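Pectate lyase/Amb allergen (Acidovorax citrulli, PDB 4HWV) probably cleaves pectate by calcium-dependent beta-elimination, as a secreted polysaccharide lyase of family 1 with a right-handed parallel beta-helix fold. Local coordinates at residues 137-142 with 213-218; 200-205 with 227-232; 350-355 with 473-478. One frame throughout, in Å; residues are numbered along the deposited sequence. Where two conformers were deposited one is given.

Contact 1 (137-142 with 213-218); sequences ARTVSG and DPTDSS
An Asx turn at Asp213, overlaid on a type I beta turn from Asp213 to Asp216, presents Pro214 and Thr215 to the loop residues Arg138, Thr139 and Val140. No hydrogen bond spans the two segments; the contact is van der Waals packing on the protein surface. Val140 and Pro214 meet at about a right angle, with CG1 of Val140 3.6 Å from CD of Pro214. The same ring lies beside the loop backbone, its CG 3.5 Å from the carbonyl O of Arg138. Thr215 contributes its methyl: CG2 comes within 3.7 Å of the carbonyl C of Arg138. Its OG1 lies beside the Thr139 methyl and donates to OD1 of Asp213 over 2.8 Å, on the syn side. The backbone N of Thr215 reaches the same OD1 at 2.9 Å, from 45° above the carboxylate plane. OD1 takes both bonds, which hold OG1 of Thr215 and so set the direction of its CG2. At the edge of the patch, CG2 of Thr139 stands 4.0 Å from OD1 of Asp213. Trp134 of helix 131-134 bonds through NE1 to Arg138 O and also touches Pro214, while Val140 leans on Tyr125 and Tyr129 of helix 118-129. Backbone hydrogen bonds of Asp213 with Arg221 tie the turn to strand 221-223.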
loop_
_atom_site.group_PDB
_atom_site.type_symbol
_atom_site.label_atom_id
_atom_site.label_comp_id
_atom_site.label_asym_id
_atom_site.label_seq_id
_atom_site.Cartn_x
_atom_site.Cartn_y
_atom_site.Cartn_z
ATOM N N ALA A 137 -11.568 15.761 29.706
ATOM C CA ALA A 137 -12.485 16.832 30.063
ATOM C C ALA A 137 -12.291 18.103 29.265
ATOM O O ALA A 137 -13.113 19.014 29.354
ATOM C CB ALA A 137 -12.399 17.131 31.556
ATOM N N ARG A 138 -11.213 18.174 28.486
ATOM C CA ARG A 138 -10.992 19.348 27.663
ATOM C C ARG A 138 -10.156 18.987 26.457
ATOM O O ARG A 138 -9.442 17.980 26.457
ATOM C CB ARG A 138 -10.300 20.450 28.470
ATOM C CG ARG A 138 -8.942 20.046 29.011
ATOM C CD ARG A 138 -8.322 21.138 29.881
ATOM N NE ARG A 138 -7.037 20.714 30.430
ATOM C CZ ARG A 138 -6.003 21.526 30.644
ATOM N NH1 ARG A 138 -6.087 22.813 30.347
ATOM N NH2 ARG A 138 -4.877 21.042 31.147
ATOM N N THR A 139 -10.261 19.819 25.431
ATOM C CA THR A 139 -9.466 19.690 24.225
ATOM C C THR A 139 -7.993 19.955 24.549
ATOM O O THR A 139 -7.665 20.516 25.602
ATOM C CB THR A 139 -9.957 20.683 23.184
ATOM O OG1 THR A 139 -9.955 21.992 23.765
ATOM C CG2 THR A 139 -11.388 20.327 22.758
ATOM N N VAL A 140 -7.092 19.530 23.667
ATOM C CA VAL A 140 -5.678 19.724 23.932
ATOM C C VAL A 140 -5.256 21.158 23.684
ATOM O O VAL A 140 -5.830 21.858 22.839
ATOM C CB VAL A 140 -4.785 18.747 23.118
ATOM C CG1 VAL A 140 -5.086 17.300 23.494
ATOM C CG2 VAL A 140 -4.970 18.959 21.614
ATOM N N SER A 141 -4.238 21.588 24.426
ATOM C CA SER A 141 -3.684 22.930 24.274
ATOM C C SER A 141 -2.252 22.895 24.781
ATOM O O SER A 141 -1.833 21.922 25.390
ATOM C CB SER A 141 -4.497 23.942 25.077
ATOM O OG SER A 141 -4.304 23.731 26.474
ATOM N N GLY A 142 -1.498 23.961 24.547
ATOM C CA GLY A 142 -0.134 24.024 25.033
ATOM C C GLY A 142 0.885 23.738 23.943
ATOM O O GLY A 142 0.554 23.517 22.770
ATOM N N ASP A 213 -8.088 14.411 19.869
ATOM C CA ASP A 213 -9.132 15.201 20.510
ATOM C C ASP A 213 -9.695 14.353 21.636
ATOM O O ASP A 213 -10.494 13.452 21.381
ATOM C CB ASP A 213 -10.248 15.575 19.534
ATOM C CG ASP A 213 -11.350 16.401 20.195
ATOM O OD1 ASP A 213 -11.360 16.589 21.439
ATOM O OD2 ASP A 213 -12.230 16.879 19.455
ATOM N N PRO A 214 -9.296 14.645 22.891
ATOM C CA PRO A 214 -9.764 13.852 24.040
ATOM C C PRO A 214 -11.285 13.819 24.191
ATOM O O PRO A 214 -11.800 12.895 24.806
ATOM C CB PRO A 214 -9.150 14.574 25.252
ATOM C CG PRO A 214 -7.981 15.354 24.693
ATOM C CD PRO A 214 -8.369 15.727 23.282
ATOM N N THR A 215 -11.982 14.823 23.670
ATOM C CA THR A 215 -13.424 14.957 23.862
ATOM C C THR A 215 -14.244 14.318 22.751
ATOM O O THR A 215 -15.452 14.142 22.897
ATOM C CB THR A 215 -13.852 16.447 24.043
ATOM O OG1 THR A 215 -13.723 17.159 22.804
ATOM C CG2 THR A 215 -12.998 17.130 25.106
ATOM N N ASP A 216 -13.607 13.950 21.644
ATOM C CA ASP A 216 -14.351 13.397 20.504
ATOM C C ASP A 216 -14.905 12.021 20.878
ATOM O O ASP A 216 -14.162 11.144 21.286
ATOM C CB ASP A 216 -13.422 13.291 19.294
ATOM C CG ASP A 216 -14.127 12.824 18.029
ATOM O OD1 ASP A 216 -15.187 12.175 18.086
ATOM O OD2 ASP A 216 -13.589 13.103 16.950
ATOM N N SER A 217 -16.215 11.848 20.754
ATOM C CA SER A 217 -16.874 10.595 21.132
ATOM C C SER A 217 -16.671 10.273 22.616
ATOM O O SER A 217 -16.760 9.113 23.030
ATOM C CB SER A 217 -16.432 9.437 20.232
ATOM O OG SER A 217 -16.588 9.800 18.871
ATOM N N SER A 218 -16.403 11.327 23.392
ATOM C CA SER A 218 -16.191 11.288 24.848
ATOM C C SER A 218 -14.884 10.641 25.306
ATOM O O SER A 218 -14.202 11.173 26.187
ATOM C CB SER A 218 -17.400 10.700 25.581
ATOM O OG SER A 218 -18.517 11.537 25.382
#

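Contact 2 (200-205 with 227-232); sequences ITFEDA and DLISVA. With CA (calcium ion), chain C.
Leu228 carries this buried contact, its two methyl groups meeting Phe202 and Ala205. CD1 lies 4.0 Å from CB of Phe202 and also meets that residue's carbonyl O. CD2 packs 3.7 Å from CB of Ala205 and rests against the peptides that join Glu203 to Ala205. The same Ala205 methyl also meets the backbone of the other segment, with CB 3.5 Å from Asp227 O. The Phe202 ring extends away from Leu228, and its CZ comes to 4.3 Å from CD1 of Ile229 at an oblique approach. CG2 of Ile200, two residues back on the same side of the chain, covers one face of that ring 3.6 Å above its plane.

The side chain of Asp227 leaves the backbone away from 200-205, and its carboxylate binds calcium. With CG beside the backbone N (chi1 -56°), it grips the calcium ion with both oxygens, OD1 at 2.2 Å and OD2 at 2.4 Å. Three waters at longer range, together with Asp278 and Asp282, complete the observed coordination. OD1 also accepts a hydrogen bond from Gly279 N, which helps hold the carboxylate in place. Adjacent residues thus serve different environments, Asp227 the metal site and Leu228 the apolar interior.

Within the parallel beta-helix, the Phe202 ring stacks on that of Phe244 from strand 243-245, the partner of 201-203 in the next coil. Leu228 and Ile229 also touch Phe244, while Leu183 and Leu185 of strand 182-185 support Phe202 and Ile229 respectively.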
loop_
_atom_site.group_PDB
_atom_site.type_symbol
_atom_site.label_atom_id
_atom_site.label_comp_id
_atom_site.label_asym_id
_atom_site.label_seq_id
_atom_site.Cartn_x
_atom_site.Cartn_y
_atom_site.Cartn_z
ATOM N N ILE A 200 -8.985 9.851 -13.430
ATOM C CA ILE A 200 -7.802 10.010 -12.581
ATOM C C ILE A 200 -7.885 8.994 -11.448
ATOM O O ILE A 200 -8.972 8.704 -10.918
ATOM C CB ILE A 200 -7.743 11.445 -12.005
ATOM C CG1 ILE A 200 -7.561 12.438 -13.148
ATOM C CG2 ILE A 200 -6.623 11.606 -10.960
ATOM C CD1 ILE A 200 -7.992 13.849 -12.810
ATOM N N THR A 201 -6.736 8.429 -11.092
ATOM C CA THR A 201 -6.630 7.620 -9.875
ATOM C C THR A 201 -6.080 8.495 -8.749
ATOM O O THR A 201 -4.947 8.972 -8.830
ATOM C CB THR A 201 -5.739 6.397 -10.122
ATOM O OG1 THR A 201 -6.413 5.551 -11.048
ATOM C CG2 THR A 201 -5.501 5.598 -8.843
ATOM N N PHE A 202 -6.905 8.708 -7.718
ATOM C CA PHE A 202 -6.572 9.530 -6.569
ATOM C C PHE A 202 -6.167 8.591 -5.435
ATOM O O PHE A 202 -6.901 7.646 -5.141
ATOM C CB PHE A 202 -7.806 10.318 -6.126
ATOM C CG PHE A 202 -8.208 11.433 -7.045
ATOM C CD1 PHE A 202 -7.673 12.705 -6.850
ATOM C CD2 PHE A 202 -9.118 11.231 -8.081
ATOM C CE1 PHE A 202 -8.032 13.753 -7.667
ATOM C CE2 PHE A 202 -9.488 12.299 -8.908
ATOM C CZ PHE A 202 -8.955 13.550 -8.700
ATOM N N GLU A 203 -5.029 8.844 -4.789
ATOM C CA GLU A 203 -4.608 7.985 -3.670
ATOM C C GLU A 203 -4.126 8.766 -2.470
ATOM O O GLU A 203 -3.312 9.684 -2.604
ATOM C CB GLU A 203 -3.427 7.080 -4.057
ATOM C CG GLU A 203 -3.737 6.096 -5.191
ATOM C CD GLU A 203 -2.557 5.256 -5.616
ATOM O OE1 GLU A 203 -1.554 5.183 -4.881
ATOM O OE2 GLU A 203 -2.653 4.645 -6.702
ATOM N N ASP A 204 -4.619 8.365 -1.297
ATOM C CA ASP A 204 -3.899 8.528 -0.032
ATOM C C ASP A 204 -3.675 9.987 0.351
ATOM O O ASP A 204 -2.537 10.479 0.365
ATOM C CB ASP A 204 -2.575 7.750 -0.096
ATOM C CG ASP A 204 -1.874 7.654 1.246
ATOM O OD1 ASP A 204 -2.510 7.869 2.296
ATOM O OD2 ASP A 204 -0.670 7.366 1.240
ATOM N N ALA A 205 -4.773 10.679 0.661
ATOM C CA ALA A 205 -4.691 12.031 1.209
ATOM C C ALA A 205 -4.318 11.893 2.679
ATOM O O ALA A 205 -5.181 11.727 3.539
ATOM C CB ALA A 205 -6.019 12.760 1.034
ATOM N N ASP A 227 -9.153 15.360 2.678
ATOM C CA ASP A 227 -9.926 14.493 1.790
ATOM C C ASP A 227 -9.203 14.412 0.460
ATOM O O ASP A 227 -8.327 15.216 0.186
ATOM C CB ASP A 227 -11.280 15.141 1.488
ATOM C CG ASP A 227 -12.069 15.476 2.734
ATOM O OD1 ASP A 227 -11.956 14.745 3.740
ATOM O OD2 ASP A 227 -12.827 16.474 2.701
ATOM N N LEU A 228 -9.568 13.472 -0.405
ATOM C CA LEU A 228 -9.057 13.546 -1.769
ATOM C C LEU A 228 -9.738 14.693 -2.532
ATOM O O LEU A 228 -9.080 15.401 -3.300
ATOM C CB LEU A 228 -9.177 12.199 -2.488
ATOM C CG LEU A 228 -8.177 11.176 -1.902
ATOM C CD1 LEU A 228 -8.568 9.751 -2.273
ATOM C CD2 LEU A 228 -6.751 11.478 -2.366
ATOM N N ILE A 229 -11.046 14.871 -2.322
ATOM C CA ILE A 229 -11.774 16.016 -2.873
ATOM C C ILE A 229 -12.724 16.532 -1.794
ATOM O O ILE A 229 -13.469 15.741 -1.179
ATOM C CB ILE A 229 -12.601 15.643 -4.133
ATOM C CG1 ILE A 229 -11.715 15.021 -5.231
ATOM C CG2 ILE A 229 -13.326 16.881 -4.670
ATOM C CD1 ILE A 229 -12.514 14.509 -6.426
ATOM N N SER A 230 -12.681 17.842 -1.550
ATOM C CA SER A 230 -13.617 18.500 -0.637
ATOM C C SER A 230 -14.504 19.419 -1.452
ATOM O O SER A 230 -13.998 20.210 -2.273
ATOM C CB SER A 230 -12.866 19.338 0.397
ATOM O OG SER A 230 -11.959 18.553 1.161
ATOM N N VAL A 231 -15.816 19.329 -1.232
ATOM C CA VAL A 231 -16.775 20.139 -1.960
ATOM C C VAL A 231 -17.601 20.952 -0.956
ATOM O O VAL A 231 -18.693 20.546 -0.571
ATOM C CB VAL A 231 -17.684 19.283 -2.861
ATOM C CG1 VAL A 231 -18.455 20.176 -3.828
ATOM C CG2 VAL A 231 -16.855 18.242 -3.624
ATOM N N ALA A 232 -17.049 22.083 -0.519
ATOM C CA ALA A 232 -17.722 22.934 0.465
ATOM C C ALA A 232 -18.235 24.229 -0.153
ATOM O O ALA A 232 -19.115 24.876 0.403
ATOM C CB ALA A 232 -16.772 23.237 1.658
HETATM CA CA CA C . -13.309 15.989 4.965
HETATM O O HOH W 1 -14.443 16.969 7.157
HETATM O O HOH W 2 -14.865 18.155 4.706
HETATM O O HOH W 3 -11.512 17.842 5.552
#

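Contact 3 (350-355 with 473-478); sequences NNYYEN and RITARA
The start of strand 352-355 and the residues before it pass the end of helix 470-477, with Tyr352 CA and Ile474 CA the nearest pair of alpha carbons at 6.9 Å. Ile474 carries most of the packing. Its extended branch (chi2 179°) drives CD1 against the chain just before the strand, 3.2 Å from Asn350 O, a tight fit of methyl to carbonyl. The same methyl sits 4.0 Å from CB of Tyr352, and CG2 of Ile474 flanks that CB as well.

In Tyr352, CG anti to the backbone N (chi1 175°) brings the ring edge alongside Thr475. Thr475 approaches that edge near the ring plane, with OG1 3.5 Å from CE2. CB of Glu354, two residues on and also directed toward the helix, covers one ring face. Past the ring, a water donates to both Glu354 OE1, at 2.7 Å, and Thr475 OG1, at 2.9 Å. Glu354 OE1 has a further partner in His330, and Thr475 OG1 is bonded to Ala471 O one helical turn back.

The amide of Asn350 is held by Glu465 N and Asn381 O, while Asn351 points away from the helix; its polar partners include Asn329, and Asn382 OD1 bonds to its backbone N, consistent with an asparagine ladder as in pectate lyases. With no direct hydrogen bond between the segments, the helix is seated on the beta-helix by apolar packing, and its one polar connection to the strand here passes through a shared water.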
loop_
_atom_site.group_PDB
_atom_site.type_symbol
_atom_site.label_atom_id
_atom_site.label_comp_id
_atom_site.label_asym_id
_atom_site.label_seq_id
_atom_site.Cartn_x
_atom_site.Cartn_y
_atom_site.Cartn_z
ATOM N N ASN A 350 -27.971 2.106 -8.417
ATOM C CA ASN A 350 -27.110 1.253 -9.236
ATOM C C ASN A 350 -25.641 1.347 -8.821
ATOM O O ASN A 350 -24.753 1.473 -9.669
ATOM C CB ASN A 350 -27.236 1.576 -10.735
ATOM C CG ASN A 350 -28.579 1.179 -11.341
ATOM O OD1 ASN A 350 -28.983 1.777 -12.323
ATOM N ND2 ASN A 350 -29.236 0.130 -10.809
ATOM N N ASN A 351 -25.394 1.296 -7.517
ATOM C CA ASN A 351 -24.031 1.136 -7.022
ATOM C C ASN A 351 -23.826 -0.302 -6.551
ATOM O O ASN A 351 -24.792 -0.994 -6.220
ATOM C CB ASN A 351 -23.763 2.100 -5.868
ATOM C CG ASN A 351 -23.998 3.530 -6.262
ATOM O OD1 ASN A 351 -23.203 4.123 -7.003
ATOM N ND2 ASN A 351 -25.119 4.088 -5.815
ATOM N N TYR A 352 -22.572 -0.746 -6.568
ATOM C CA TYR A 352 -22.203 -2.069 -6.077
ATOM C C TYR A 352 -21.314 -1.893 -4.856
ATOM O O TYR A 352 -20.192 -1.384 -4.961
ATOM C CB TYR A 352 -21.444 -2.838 -7.157
ATOM C CG TYR A 352 -20.901 -4.181 -6.723
ATOM C CD1 TYR A 352 -21.579 -4.977 -5.804
ATOM C CD2 TYR A 352 -19.729 -4.676 -7.268
ATOM C CE1 TYR A 352 -21.082 -6.212 -5.424
ATOM C CE2 TYR A 352 -19.222 -5.911 -6.890
ATOM C CZ TYR A 352 -19.911 -6.672 -5.970
ATOM O OH TYR A 352 -19.434 -7.913 -5.608
ATOM N N TYR A 353 -21.832 -2.305 -3.701
ATOM C CA TYR A 353 -21.085 -2.324 -2.453
ATOM C C TYR A 353 -20.508 -3.713 -2.266
ATOM O O TYR A 353 -21.229 -4.707 -2.383
ATOM C CB TYR A 353 -22.022 -2.059 -1.288
ATOM C CG TYR A 353 -22.668 -0.694 -1.236
ATOM C CD1 TYR A 353 -23.802 -0.385 -2.005
ATOM C CD2 TYR A 353 -22.182 0.278 -0.368
ATOM C CE1 TYR A 353 -24.409 0.867 -1.903
ATOM C CE2 TYR A 353 -22.774 1.523 -0.268
ATOM C CZ TYR A 353 -23.893 1.813 -1.022
ATOM O OH TYR A 353 -24.490 3.048 -0.918
ATOM N N GLU A 354 -19.227 -3.781 -1.936
ATOM C CA GLU A 354 -18.538 -5.049 -1.811
ATOM C C GLU A 354 -17.543 -4.992 -0.664
ATOM O O GLU A 354 -16.590 -4.200 -0.698
ATOM C CB GLU A 354 -17.815 -5.391 -3.121
ATOM C CG GLU A 354 -17.088 -6.734 -3.090
ATOM C CD GLU A 354 -16.316 -7.062 -4.364
ATOM O OE1 GLU A 354 -16.164 -6.176 -5.231
ATOM O OE2 GLU A 354 -15.849 -8.209 -4.480
ATOM N N ASN A 355 -17.753 -5.826 0.351
ATOM C CA ASN A 355 -16.869 -5.828 1.514
ATOM C C ASN A 355 -17.127 -7.086 2.332
ATOM O O ASN A 355 -17.947 -7.945 1.950
ATOM C CB ASN A 355 -17.084 -4.561 2.371
ATOM C CG ASN A 355 -15.842 -4.171 3.197
ATOM O OD1 ASN A 355 -14.909 -4.961 3.339
ATOM N ND2 ASN A 355 -15.853 -2.966 3.775
ATOM N N ARG A 473 -21.076 -6.049 -14.064
ATOM C CA ARG A 473 -20.983 -4.908 -14.977
ATOM C C ARG A 473 -20.092 -3.827 -14.369
ATOM O O ARG A 473 -19.151 -3.350 -14.995
ATOM C CB ARG A 473 -22.368 -4.304 -15.260
ATOM C CG ARG A 473 -23.302 -5.102 -16.172
ATOM C CD ARG A 473 -24.670 -4.394 -16.280
ATOM N NE ARG A 473 -25.627 -5.089 -17.143
ATOM C CZ ARG A 473 -26.873 -4.677 -17.363
ATOM N NH1 ARG A 473 -27.335 -3.572 -16.788
ATOM N N ILE A 474 -20.409 -3.437 -13.136
ATOM C CA ILE A 474 -19.679 -2.368 -12.460
ATOM C C ILE A 474 -18.215 -2.742 -12.221
ATOM O O ILE A 474 -17.323 -1.930 -12.471
ATOM C CB ILE A 474 -20.387 -1.946 -11.165
ATOM C CG1 ILE A 474 -21.655 -1.145 -11.526
ATOM C CG2 ILE A 474 -19.454 -1.138 -10.261
ATOM C CD1 ILE A 474 -22.481 -0.684 -10.340
ATOM N N THR A 475 -17.960 -3.972 -11.776
ATOM C CA THR A 475 -16.579 -4.410 -11.596
ATOM C C THR A 475 -15.762 -4.262 -12.890
ATOM O O THR A 475 -14.602 -3.837 -12.857
ATOM C CB THR A 475 -16.535 -5.860 -11.080
ATOM O OG1 THR A 475 -17.200 -5.915 -9.802
ATOM C CG2 THR A 475 -15.096 -6.349 -10.955
ATOM N N ALA A 476 -16.373 -4.602 -14.022
ATOM C CA ALA A 476 -15.707 -4.521 -15.298
ATOM C C ALA A 476 -15.519 -3.102 -15.834
ATOM O O ALA A 476 -14.542 -2.849 -16.527
ATOM C CB ALA A 476 -16.426 -5.378 -16.333
ATOM N N ARG A 477 -16.450 -2.190 -15.543
ATOM C CA ARG A 477 -16.527 -0.929 -16.288
ATOM C C ARG A 477 -16.187 0.333 -15.491
ATOM O O ARG A 477 -15.952 1.389 -16.089
ATOM C CB ARG A 477 -17.930 -0.777 -16.892
ATOM C CG ARG A 477 -18.957 -0.246 -15.910
ATOM C CD ARG A 477 -20.380 -0.606 -16.279
ATOM N NE ARG A 477 -21.300 0.063 -15.358
ATOM C CZ ARG A 477 -22.622 -0.087 -15.348
ATOM N NH1 ARG A 477 -23.217 -0.912 -16.200
ATOM N NH2 ARG A 477 -23.351 0.592 -14.472
ATOM N N ALA A 478 -16.176 0.251 -14.160
ATOM C CA ALA A 478 -16.050 1.459 -13.345
ATOM C C ALA A 478 -14.613 1.917 -13.165
ATOM O O ALA A 478 -13.675 1.122 -13.254
ATOM C CB ALA A 478 -16.695 1.236 -11.982
HETATM O O HOH W 4 -15.633 -7.095 -7.714
#

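From the N terminus, after the first beta-helix strands the chain passes through 137-142, makes further coils and returns at 213-218, where contact 1 closes a long loop. Contact 2 crosses it: 200-205 lies between the segments of contact 1, and 227-232 follows its second. It closes a shorter loop of 21 residues near the chain's spatial centre, with the two contact centres about 27 Å apart. Contact 3 follows in series, bringing helix 470-477 back onto strand 345-356, on the opposite side of the chain's centre from contact 1. Contact 2 packs within the beta-helix, contact 1 joins the helical flank to the turn between strands 211-213 and 221-223, and contact 3 fixes a C-terminal helix on the beta-helix surface.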